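Local structure of uncharacterized conserved (Bdellovibrio bacteriovorus, 7O21) at residues L25-L30 with V43-K48; F56-E61 with L249-I254; G60-K65 with K189-L194; R196-W201 with L261-L266. The protein probably acts as a peptidoglycan L,D-carboxypeptidase of the YkuD family, editing the cell wall to generate curvature in this predatory bacterium. All coordinates share one frame; numbering follows the deposited sequence. Where two conformers were deposited one is given.

In the fold
Following the chain from the N terminus, contact 1 closes first: the twelve residues after 25-30, three of them in strands, bring strand 42-47 back against it. Contacts 2 and 3 both start from the hairpin between strands 52-59 and 62-73 and share Gly60 and Glu61. Contact 3 closes on helix 184-206, whereas contact 2 runs further, to strand 246-257, so that both tie the catalytic hairpin to the C-terminal half. Contact 4 opens on the same helix once contact 3 has closed and ends on strand 260-270, crossing contact 2. It lies within the NTF2-like domain, whose sheet also takes in strand 30-32, the continuation of the N-terminal arm of contact 1.

Contact 1: residues L25-L30 with V43-K48; sequences LLPASL and VILVDK
The backbone oxygen of Pro27 takes two weak hydrogen bonds. One comes from Leu30 N at 3.3 Å and closes a type I turn over residues 27-30; the other comes from NE2 of His187, which also bonds Leu30 O. The turn is thus pinned at both ends while its two apolar side chains, Pro27 and Leu30, face strand 42-47. Contact with that strand is purely apolar and buried. Leu45 sends CD2 to the pyrrolidine ring, meeting Pro27 CB at 3.8 Å and touching CG as well, the two groups lying at a slant to one another. At the other end of the turn, Leu30 and Val43 run past each other in opposite directions, with Leu30 CD2 3.8 Å from Val43 CG1. That branch of Val43 is anti to the backbone N (chi1 167°), which directs it at the leucine. The Phe56 side chain, from strand 52-59, touches Pro27, Leu30 and Leu45 and so links the two pairs along one side. The two ends of the turn belong to different sheets: strand 26-27 pairs with 181-182, and strand 30-32 forms an edge of the sheet containing strand 246-257.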
# COMPACT_ATOMS: atom_id res chain seq x y z
N LEU A 25 -20.44 -16.31 -25.31
CA LEU A 25 -20.69 -14.96 -24.78
C LEU A 25 -19.47 -14.56 -23.94
O LEU A 25 -18.70 -15.39 -23.58
CB LEU A 25 -21.98 -14.92 -23.96
CG LEU A 25 -23.25 -15.42 -24.65
CD1 LEU A 25 -24.39 -15.46 -23.68
CD2 LEU A 25 -23.61 -14.55 -25.84
N LEU A 26 -19.36 -13.28 -23.69
CA LEU A 26 -18.23 -12.72 -22.97
C LEU A 26 -18.72 -11.76 -21.90
O LEU A 26 -19.76 -11.13 -22.05
CB LEU A 26 -17.34 -11.93 -23.95
CG LEU A 26 -16.59 -12.72 -25.03
CD1 LEU A 26 -15.98 -11.76 -26.04
CD2 LEU A 26 -15.53 -13.60 -24.41
N PRO A 27 -17.96 -11.61 -20.81
CA PRO A 27 -18.40 -10.72 -19.72
C PRO A 27 -18.30 -9.25 -20.13
O PRO A 27 -17.23 -8.77 -20.53
CB PRO A 27 -17.41 -11.05 -18.59
CG PRO A 27 -16.20 -11.56 -19.30
CD PRO A 27 -16.69 -12.29 -20.51
N ALA A 28 -19.43 -8.54 -20.00
CA ALA A 28 -19.51 -7.16 -20.48
C ALA A 28 -18.53 -6.25 -19.77
O ALA A 28 -18.12 -5.22 -20.33
CB ALA A 28 -20.94 -6.63 -20.31
N SER A 29 -18.15 -6.57 -18.53
CA SER A 29 -17.36 -5.65 -17.73
C SER A 29 -15.86 -5.76 -17.97
O SER A 29 -15.12 -4.83 -17.62
CB SER A 29 -17.67 -5.79 -16.24
OG SER A 29 -19.05 -5.50 -15.98
N LEU A 30 -15.37 -6.88 -18.52
CA LEU A 30 -13.95 -7.04 -18.79
C LEU A 30 -13.77 -6.80 -20.28
O LEU A 30 -14.03 -7.70 -21.10
CB LEU A 30 -13.47 -8.42 -18.39
CG LEU A 30 -12.03 -8.75 -18.78
CD1 LEU A 30 -11.03 -7.77 -18.17
CD2 LEU A 30 -11.68 -10.18 -18.36
N VAL A 43 -6.68 -12.58 -16.13
CA VAL A 43 -7.61 -11.87 -15.25
C VAL A 43 -8.51 -12.92 -14.61
O VAL A 43 -9.03 -13.79 -15.32
CB VAL A 43 -8.46 -10.87 -16.04
CG1 VAL A 43 -9.63 -10.38 -15.19
CG2 VAL A 43 -7.60 -9.69 -16.52
N ILE A 44 -8.72 -12.83 -13.31
CA ILE A 44 -9.65 -13.71 -12.60
C ILE A 44 -10.98 -12.98 -12.44
O ILE A 44 -11.00 -11.81 -12.01
CB ILE A 44 -9.09 -14.14 -11.24
CG1 ILE A 44 -7.84 -15.02 -11.45
CG2 ILE A 44 -10.17 -14.87 -10.44
CD1 ILE A 44 -7.12 -15.35 -10.16
N LEU A 45 -12.09 -13.65 -12.79
CA LEU A 45 -13.42 -13.06 -12.72
C LEU A 45 -14.27 -13.91 -11.79
O LEU A 45 -14.41 -15.12 -12.01
CB LEU A 45 -14.07 -13.01 -14.10
CG LEU A 45 -15.54 -12.61 -14.11
CD1 LEU A 45 -15.70 -11.17 -13.67
CD2 LEU A 45 -16.13 -12.83 -15.50
N VAL A 46 -14.82 -13.29 -10.74
CA VAL A 46 -15.65 -13.99 -9.76
C VAL A 46 -17.10 -13.54 -9.95
O VAL A 46 -17.40 -12.34 -9.86
CB VAL A 46 -15.19 -13.74 -8.32
CG1 VAL A 46 -16.08 -14.50 -7.33
CG2 VAL A 46 -13.73 -14.10 -8.15
N ASP A 47 -17.99 -14.49 -10.19
CA ASP A 47 -19.41 -14.25 -10.43
C ASP A 47 -20.14 -14.78 -9.20
O ASP A 47 -20.33 -15.99 -9.06
CB ASP A 47 -19.80 -15.00 -11.71
CG ASP A 47 -21.27 -14.90 -12.05
OD1 ASP A 47 -22.09 -14.54 -11.18
OD2 ASP A 47 -21.59 -15.19 -13.21
N LYS A 48 -20.52 -13.88 -8.28
CA LYS A 48 -21.13 -14.32 -7.03
C LYS A 48 -22.44 -15.06 -7.28
O LYS A 48 -22.70 -16.08 -6.64
CB LYS A 48 -21.37 -13.16 -6.08
CG LYS A 48 -20.12 -12.44 -5.61
CD LYS A 48 -20.53 -11.37 -4.60
CE LYS A 48 -19.35 -10.55 -4.12
NZ LYS A 48 -19.84 -9.34 -3.38

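Contact 2: residues F56-E61 with L249-I254; sequences FERNGE and LSQPYI
The side-chain amide of Gln251 lies against the hairpin loop at Gly60, with Gly60 O close to the amide plane at the NE2 edge. Carbon atoms come in obliquely off the two opposite sides of that plane: CD of Arg58, 4.1 Å from Gln251 NE2, and CG of Glu61, 3.6 Å from Gln251 OE1. The guanidinium of Arg58 is turned 68° from the amide and gives its NH1 hydrogen to Ser34 O instead, leaving the aliphatic part of the arginine to meet the glutamine.

Gln251 NE2 donates to Gly60 O over 2.9 Å in a fairly straight bond, 163° at the hydrogen. Seen from the acceptor, the donor stands above the carbonyl plane. The same NE2 also bonds Ile33 O, so two backbone carbonyls fix which way round the amide sits. Its oxygen is left facing Glu61, and a water bridges the two, donating to Gln251 OE1 at 2.8 Å and, over a longer 3.3 Å, to Glu61 OE1. Gln251 spans this gap because its chain is extended, with CG anti to the backbone N (chi1 172°).

This surface contact joins the two domains. The turn between strands 52-59 and 62-73 belongs to the catalytic sheet, whereas Gln251 sits where strand 246-257 of the NTF2-like domain is interrupted. Residues 33-35, following strand 30-32, run beside both: Gln251 N bonds Glu35 OE2, and Gln251 O bonds Ser34 OG.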
# COMPACT_ATOMS: atom_id res chain seq x y z
N PHE A 56 -9.53 -15.56 -17.51
CA PHE A 56 -9.46 -15.06 -18.87
C PHE A 56 -8.03 -14.71 -19.22
O PHE A 56 -7.24 -14.31 -18.36
CB PHE A 56 -10.35 -13.82 -19.04
CG PHE A 56 -11.81 -14.13 -19.09
CD1 PHE A 56 -12.52 -14.34 -17.92
CD2 PHE A 56 -12.46 -14.27 -20.31
CE1 PHE A 56 -13.87 -14.65 -17.95
CE2 PHE A 56 -13.82 -14.60 -20.35
CZ PHE A 56 -14.52 -14.78 -19.17
N GLU A 57 -7.68 -14.89 -20.49
CA GLU A 57 -6.36 -14.58 -21.01
C GLU A 57 -6.48 -13.61 -22.18
O GLU A 57 -7.44 -13.66 -22.96
CB GLU A 57 -5.57 -15.85 -21.44
CG GLU A 57 -4.11 -15.56 -21.79
CD GLU A 57 -3.30 -16.78 -22.19
OE1 GLU A 57 -3.90 -17.87 -22.34
OE2 GLU A 57 -2.07 -16.64 -22.34
N ARG A 58 -5.47 -12.75 -22.30
CA ARG A 58 -5.39 -11.85 -23.43
C ARG A 58 -5.18 -12.63 -24.73
O ARG A 58 -4.37 -13.56 -24.79
CB ARG A 58 -4.22 -10.90 -23.24
CG ARG A 58 -4.16 -9.80 -24.30
CD ARG A 58 -2.83 -9.06 -24.26
NE ARG A 58 -1.69 -9.96 -24.48
CZ ARG A 58 -0.71 -10.19 -23.61
NH1 ARG A 58 -0.68 -9.58 -22.44
NH2 ARG A 58 0.25 -11.06 -23.90
N ASN A 59 -5.91 -12.24 -25.76
CA ASN A 59 -5.72 -12.77 -27.11
C ASN A 59 -5.72 -11.54 -28.02
O ASN A 59 -6.74 -11.19 -28.61
CB ASN A 59 -6.83 -13.76 -27.45
CG ASN A 59 -6.78 -14.23 -28.88
OD1 ASN A 59 -5.73 -14.23 -29.52
ND2 ASN A 59 -7.93 -14.63 -29.41
N GLY A 60 -4.57 -10.88 -28.11
CA GLY A 60 -4.52 -9.62 -28.82
C GLY A 60 -5.42 -8.60 -28.16
O GLY A 60 -5.32 -8.34 -26.95
N GLU A 61 -6.32 -8.02 -28.95
CA GLU A 61 -7.34 -7.11 -28.44
C GLU A 61 -8.54 -7.83 -27.86
O GLU A 61 -9.41 -7.19 -27.25
CB GLU A 61 -7.85 -6.19 -29.56
CG GLU A 61 -6.78 -5.34 -30.21
CD GLU A 61 -7.37 -4.32 -31.16
OE1 GLU A 61 -7.21 -3.10 -30.92
OE2 GLU A 61 -8.01 -4.73 -32.15
N LEU A 249 0.37 5.26 -25.31
CA LEU A 249 -0.17 4.31 -24.35
C LEU A 249 -0.15 2.92 -24.95
O LEU A 249 -0.61 2.72 -26.08
CB LEU A 249 -1.63 4.66 -24.03
CG LEU A 249 -1.95 6.11 -23.68
CD1 LEU A 249 -3.45 6.30 -23.45
CD2 LEU A 249 -1.16 6.50 -22.47
N SER A 250 0.37 1.95 -24.19
CA SER A 250 0.23 0.57 -24.61
C SER A 250 -1.24 0.16 -24.55
O SER A 250 -2.07 0.78 -23.88
CB SER A 250 1.07 -0.35 -23.73
OG SER A 250 0.48 -0.51 -22.44
N GLN A 251 -1.57 -0.89 -25.28
CA GLN A 251 -2.92 -1.39 -25.23
C GLN A 251 -3.32 -1.60 -23.77
O GLN A 251 -2.64 -2.34 -23.05
CB GLN A 251 -3.04 -2.70 -25.98
CG GLN A 251 -4.38 -3.36 -25.81
CD GLN A 251 -4.42 -4.69 -26.50
OE1 GLN A 251 -4.24 -4.78 -27.71
NE2 GLN A 251 -4.67 -5.75 -25.73
N PRO A 252 -4.37 -0.94 -23.28
CA PRO A 252 -4.67 -0.94 -21.85
C PRO A 252 -5.57 -2.08 -21.39
O PRO A 252 -6.30 -2.70 -22.17
CB PRO A 252 -5.41 0.39 -21.67
CG PRO A 252 -6.14 0.55 -22.95
CD PRO A 252 -5.17 0.06 -24.01
N TYR A 253 -5.47 -2.37 -20.08
CA TYR A 253 -6.58 -3.01 -19.38
C TYR A 253 -7.74 -2.03 -19.38
O TYR A 253 -7.55 -0.83 -19.14
CB TYR A 253 -6.26 -3.24 -17.89
CG TYR A 253 -5.34 -4.36 -17.45
CD1 TYR A 253 -5.71 -5.70 -17.49
CD2 TYR A 253 -4.10 -4.06 -16.90
CE1 TYR A 253 -4.85 -6.71 -17.05
CE2 TYR A 253 -3.25 -5.04 -16.47
CZ TYR A 253 -3.63 -6.35 -16.52
OH TYR A 253 -2.73 -7.30 -16.08
N ILE A 254 -8.94 -2.53 -19.61
CA ILE A 254 -10.16 -1.73 -19.49
C ILE A 254 -11.21 -2.58 -18.79
O ILE A 254 -11.57 -3.66 -19.28
CB ILE A 254 -10.71 -1.27 -20.85
CG1 ILE A 254 -9.61 -0.55 -21.64
CG2 ILE A 254 -11.93 -0.36 -20.64
CD1 ILE A 254 -10.02 -0.15 -23.07
O HOH W 1 -4.33 -2.64 -29.48

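Contact 3: residues G60-K65 with K189-L194; sequences GEQIQK and KRRQDL
This is a partly buried polar contact between the hairpin of the catalytic sheet and helix 184-206, which runs on into the NTF2-like domain: Arg191 of the helix reaches across to Glu61, in the turn just before strand 62-73. At its centre the aliphatic CB of Glu61 lies over one face of the Arg191 guanidinium, 4.1 Å from CZ, while the backbone Glu61 O comes within 3.3 Å of Arg191 CD. The two side chains cross at about a right angle.

Their opposite charges meet loosely: Glu61 OE1 is 3.8 Å from Arg191 NH1, a long, weak ion pair that rests on charge alone, since the carboxylate oxygen is displaced from the plane of the N-H bonds. Stronger polar partners of the arginine lie elsewhere: NH2 forms a salt bridge with Asp188 OD1, and NH1 bonds Gln32 OE1; together they should hold the flat group under Glu61. A bend at chi3 (60°) in an otherwise extended arginine chain turns the guanidinium to present that face. The amide of Gln62 approaches the same group obliquely, with its NE2 4.4 Å from Arg191 NH2.

Elsewhere on the helix, Lys189 NZ bridges to Asp193 OD2 at 2.8 Å, and Asp193 OD1 forms a salt bridge with Arg196 NH2. Between helix and hairpin runs strand 30-32: its Leu31 touches Arg190 and Leu194, and its Leu30 packs on Ile63.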
# COMPACT_ATOMS: atom_id res chain seq x y z
N GLY A 60 -4.57 -10.88 -28.11
CA GLY A 60 -4.52 -9.62 -28.82
C GLY A 60 -5.42 -8.60 -28.16
O GLY A 60 -5.32 -8.34 -26.95
N GLU A 61 -6.32 -8.02 -28.95
CA GLU A 61 -7.34 -7.11 -28.44
C GLU A 61 -8.54 -7.83 -27.86
O GLU A 61 -9.41 -7.19 -27.25
CB GLU A 61 -7.85 -6.19 -29.56
CG GLU A 61 -6.78 -5.34 -30.21
CD GLU A 61 -7.37 -4.32 -31.16
OE1 GLU A 61 -7.21 -3.10 -30.92
OE2 GLU A 61 -8.01 -4.73 -32.15
N GLN A 62 -8.61 -9.14 -28.03
CA GLN A 62 -9.71 -9.94 -27.52
C GLN A 62 -9.34 -10.58 -26.19
O GLN A 62 -8.20 -10.48 -25.71
CB GLN A 62 -10.11 -11.03 -28.53
CG GLN A 62 -10.99 -10.55 -29.67
CD GLN A 62 -10.27 -9.62 -30.61
OE1 GLN A 62 -9.20 -9.95 -31.14
NE2 GLN A 62 -10.83 -8.43 -30.83
N ILE A 63 -10.33 -11.19 -25.56
CA ILE A 63 -10.14 -11.96 -24.34
C ILE A 63 -10.70 -13.36 -24.58
O ILE A 63 -11.62 -13.54 -25.39
CB ILE A 63 -10.82 -11.30 -23.12
CG1 ILE A 63 -12.35 -11.31 -23.28
CG2 ILE A 63 -10.27 -9.89 -22.90
CD1 ILE A 63 -13.10 -10.79 -22.07
N GLN A 64 -10.15 -14.34 -23.87
CA GLN A 64 -10.57 -15.72 -24.05
C GLN A 64 -10.64 -16.39 -22.69
O GLN A 64 -9.69 -16.30 -21.91
CB GLN A 64 -9.54 -16.46 -24.92
CG GLN A 64 -9.93 -17.87 -25.31
CD GLN A 64 -8.97 -18.48 -26.30
OE1 GLN A 64 -8.05 -17.82 -26.78
NE2 GLN A 64 -9.18 -19.76 -26.62
N LYS A 65 -11.76 -17.04 -22.40
CA LYS A 65 -11.88 -17.79 -21.15
C LYS A 65 -11.12 -19.09 -21.30
O LYS A 65 -11.32 -19.83 -22.27
CB LYS A 65 -13.35 -18.07 -20.83
CG LYS A 65 -13.56 -18.72 -19.46
CD LYS A 65 -15.03 -19.08 -19.22
CE LYS A 65 -15.82 -17.89 -18.70
NZ LYS A 65 -17.24 -18.22 -18.34
N LYS A 189 -18.17 -3.97 -29.56
CA LYS A 189 -18.70 -2.62 -29.66
C LYS A 189 -18.39 -1.84 -28.39
O LYS A 189 -17.90 -0.71 -28.45
CB LYS A 189 -20.21 -2.67 -29.93
CG LYS A 189 -20.85 -1.31 -30.16
CD LYS A 189 -21.50 -0.78 -28.89
CE LYS A 189 -22.17 0.57 -29.13
NZ LYS A 189 -21.30 1.53 -29.87
N ARG A 190 -18.66 -2.44 -27.23
CA ARG A 190 -18.36 -1.79 -25.96
C ARG A 190 -16.87 -1.53 -25.81
O ARG A 190 -16.47 -0.45 -25.33
CB ARG A 190 -18.86 -2.65 -24.80
CG ARG A 190 -20.36 -2.83 -24.81
CD ARG A 190 -20.85 -3.43 -23.52
NE ARG A 190 -22.28 -3.73 -23.58
CZ ARG A 190 -23.05 -3.90 -22.52
NH1 ARG A 190 -22.54 -3.78 -21.30
NH2 ARG A 190 -24.33 -4.18 -22.68
N ARG A 191 -16.03 -2.49 -26.19
CA ARG A 191 -14.59 -2.29 -26.11
C ARG A 191 -14.16 -1.10 -26.97
O ARG A 191 -13.38 -0.25 -26.52
CB ARG A 191 -13.84 -3.56 -26.52
CG ARG A 191 -12.33 -3.48 -26.35
CD ARG A 191 -11.59 -4.66 -27.01
NE ARG A 191 -11.85 -4.73 -28.45
CZ ARG A 191 -11.30 -3.93 -29.35
NH1 ARG A 191 -10.46 -2.97 -28.97
NH2 ARG A 191 -11.61 -4.06 -30.63
N GLN A 192 -14.66 -1.02 -28.20
CA GLN A 192 -14.30 0.10 -29.07
C GLN A 192 -14.80 1.42 -28.51
O GLN A 192 -14.11 2.44 -28.62
CB GLN A 192 -14.88 -0.12 -30.47
CG GLN A 192 -14.29 -1.29 -31.22
CD GLN A 192 -14.97 -1.52 -32.55
OE1 GLN A 192 -15.87 -0.76 -32.94
NE2 GLN A 192 -14.57 -2.57 -33.25
N ASP A 193 -15.99 1.43 -27.92
CA ASP A 193 -16.53 2.65 -27.33
C ASP A 193 -15.58 3.18 -26.27
O ASP A 193 -15.26 4.38 -26.24
CB ASP A 193 -17.91 2.38 -26.73
CG ASP A 193 -19.00 2.30 -27.78
OD1 ASP A 193 -18.74 2.65 -28.95
OD2 ASP A 193 -20.11 1.88 -27.41
N LEU A 194 -15.13 2.30 -25.38
CA LEU A 194 -14.24 2.75 -24.31
C LEU A 194 -12.84 3.06 -24.84
O LEU A 194 -12.18 3.99 -24.36
CB LEU A 194 -14.21 1.71 -23.18
CG LEU A 194 -15.38 1.85 -22.19
CD1 LEU A 194 -15.39 3.23 -21.54
CD2 LEU A 194 -16.71 1.56 -22.86

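Contact 4: residues R196-W201 with L261-L266; sequences RFVESW and LLVKTL
Val198 and Val263 meet tip to tip, CG2 to CG2 at 3.9 Å, where helix 184-206 packs on the curved antiparallel sheet of the NTF2-like fold. In both valines CG2 is the branch anti to the carbonyl carbon, and Val198 CG2 also comes within 4.1 Å of Val263 CG1, so a single methyl of the helix covers the forked end of the strand residue.

Beside this pair, Phe197 and Leu261 run past each other in opposite directions. Leu261 CD2 touches the ring obliquely at one side, 4.0 Å from Phe197 CE2 and 4.2 Å from CD2. Their alternate positions on strand 260-270 put Leu261 and Val263 on the same face of the sheet, toward the helix.

In the next shell Phe216 stacks edge-to-face on both Phe197 and Trp201, and Phe197 also packs on Thr290 and Tyr291 of the outermost strand, 290-300. Trp201 extends the apolar layer over Ile282 and Ile293, with its NE1 hydrogen-bonded to Tyr217 OH. Leu249 of strand 246-257 closes the other side, touching Val198, Trp201 and Thr265. Strand 260-270 is itself held between 246-257 and 275-287 by backbone bonds such as Val263 with Ile282. A side-chain link supplements them: the hydroxyl OG1 of Thr265 is hydrogen-bonded to the backbone oxygen of Ser250.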
# COMPACT_ATOMS: atom_id res chain seq x y z
N ARG A 196 -12.27 4.40 -27.68
CA ARG A 196 -12.38 5.74 -28.26
C ARG A 196 -12.38 6.81 -27.18
O ARG A 196 -11.82 7.89 -27.38
CB ARG A 196 -13.62 5.83 -29.14
CG ARG A 196 -13.49 5.08 -30.45
CD ARG A 196 -14.61 5.46 -31.43
NE ARG A 196 -15.92 5.42 -30.80
CZ ARG A 196 -16.71 4.34 -30.77
NH1 ARG A 196 -16.31 3.21 -31.33
NH2 ARG A 196 -17.89 4.41 -30.17
N PHE A 197 -13.01 6.54 -26.03
CA PHE A 197 -12.94 7.47 -24.90
C PHE A 197 -11.49 7.69 -24.46
O PHE A 197 -11.03 8.83 -24.35
CB PHE A 197 -13.80 6.95 -23.74
CG PHE A 197 -13.67 7.77 -22.46
CD1 PHE A 197 -14.47 8.89 -22.23
CD2 PHE A 197 -12.76 7.40 -21.48
CE1 PHE A 197 -14.35 9.61 -21.05
CE2 PHE A 197 -12.64 8.12 -20.31
CZ PHE A 197 -13.44 9.24 -20.10
N VAL A 198 -10.75 6.59 -24.26
CA VAL A 198 -9.35 6.72 -23.86
C VAL A 198 -8.55 7.47 -24.91
O VAL A 198 -7.69 8.30 -24.59
CB VAL A 198 -8.75 5.33 -23.57
CG1 VAL A 198 -7.25 5.45 -23.31
CG2 VAL A 198 -9.46 4.67 -22.40
N GLU A 199 -8.80 7.18 -26.20
CA GLU A 199 -8.02 7.84 -27.24
C GLU A 199 -8.35 9.32 -27.31
O GLU A 199 -7.47 10.15 -27.58
CB GLU A 199 -8.25 7.15 -28.59
CG GLU A 199 -7.74 7.93 -29.79
CD GLU A 199 -6.22 8.04 -29.83
OE1 GLU A 199 -5.54 7.34 -29.06
OE2 GLU A 199 -5.72 8.83 -30.66
N SER A 200 -9.61 9.68 -27.09
CA SER A 200 -10.00 11.08 -27.06
C SER A 200 -9.27 11.83 -25.94
O SER A 200 -8.81 12.96 -26.14
CB SER A 200 -11.52 11.19 -26.91
OG SER A 200 -11.96 12.53 -27.08
N TRP A 201 -9.19 11.22 -24.76
CA TRP A 201 -8.44 11.79 -23.65
C TRP A 201 -6.97 11.91 -24.02
O TRP A 201 -6.36 12.97 -23.85
CB TRP A 201 -8.65 10.92 -22.41
CG TRP A 201 -7.68 11.18 -21.28
CD1 TRP A 201 -7.76 12.17 -20.35
CD2 TRP A 201 -6.55 10.38 -20.93
NE1 TRP A 201 -6.70 12.07 -19.46
CE2 TRP A 201 -5.96 10.97 -19.79
CE3 TRP A 201 -5.97 9.23 -21.47
CZ2 TRP A 201 -4.81 10.45 -19.19
CZ3 TRP A 201 -4.82 8.72 -20.88
CH2 TRP A 201 -4.26 9.33 -19.74
N LEU A 261 -15.04 2.88 -13.98
CA LEU A 261 -14.19 2.60 -15.13
C LEU A 261 -12.75 2.63 -14.65
O LEU A 261 -12.33 3.59 -14.00
CB LEU A 261 -14.37 3.64 -16.24
CG LEU A 261 -13.42 3.56 -17.45
CD1 LEU A 261 -13.63 2.29 -18.24
CD2 LEU A 261 -13.58 4.78 -18.35
N LEU A 262 -12.00 1.56 -14.95
CA LEU A 262 -10.58 1.48 -14.61
C LEU A 262 -9.83 1.20 -15.90
O LEU A 262 -10.17 0.26 -16.64
CB LEU A 262 -10.35 0.35 -13.60
CG LEU A 262 -9.00 0.18 -12.90
CD1 LEU A 262 -7.94 -0.41 -13.83
CD2 LEU A 262 -8.51 1.44 -12.25
N VAL A 263 -8.82 2.02 -16.18
CA VAL A 263 -7.94 1.85 -17.33
C VAL A 263 -6.51 1.83 -16.81
O VAL A 263 -6.12 2.71 -16.04
CB VAL A 263 -8.13 2.99 -18.35
CG1 VAL A 263 -7.19 2.83 -19.52
CG2 VAL A 263 -9.58 2.99 -18.85
N LYS A 264 -5.72 0.82 -17.21
CA LYS A 264 -4.32 0.75 -16.81
C LYS A 264 -3.47 0.48 -18.04
O LYS A 264 -3.80 -0.40 -18.85
CB LYS A 264 -4.11 -0.34 -15.75
CG LYS A 264 -2.67 -0.47 -15.25
CD LYS A 264 -2.59 -1.59 -14.23
CE LYS A 264 -1.18 -1.78 -13.68
NZ LYS A 264 -1.18 -2.76 -12.53
N THR A 265 -2.39 1.25 -18.19
CA THR A 265 -1.57 1.20 -19.40
C THR A 265 -0.12 1.52 -19.04
O THR A 265 0.16 2.08 -17.98
CB THR A 265 -2.11 2.20 -20.44
OG1 THR A 265 -1.30 2.18 -21.62
CG2 THR A 265 -2.10 3.61 -19.88
N LEU A 266 0.80 1.10 -19.90
CA LEU A 266 2.18 1.59 -19.87
C LEU A 266 2.25 2.85 -20.74
O LEU A 266 1.93 2.82 -21.93
CB LEU A 266 3.15 0.52 -20.37
CG LEU A 266 4.64 0.86 -20.23
CD1 LEU A 266 5.02 1.01 -18.76
CD2 LEU A 266 5.49 -0.23 -20.86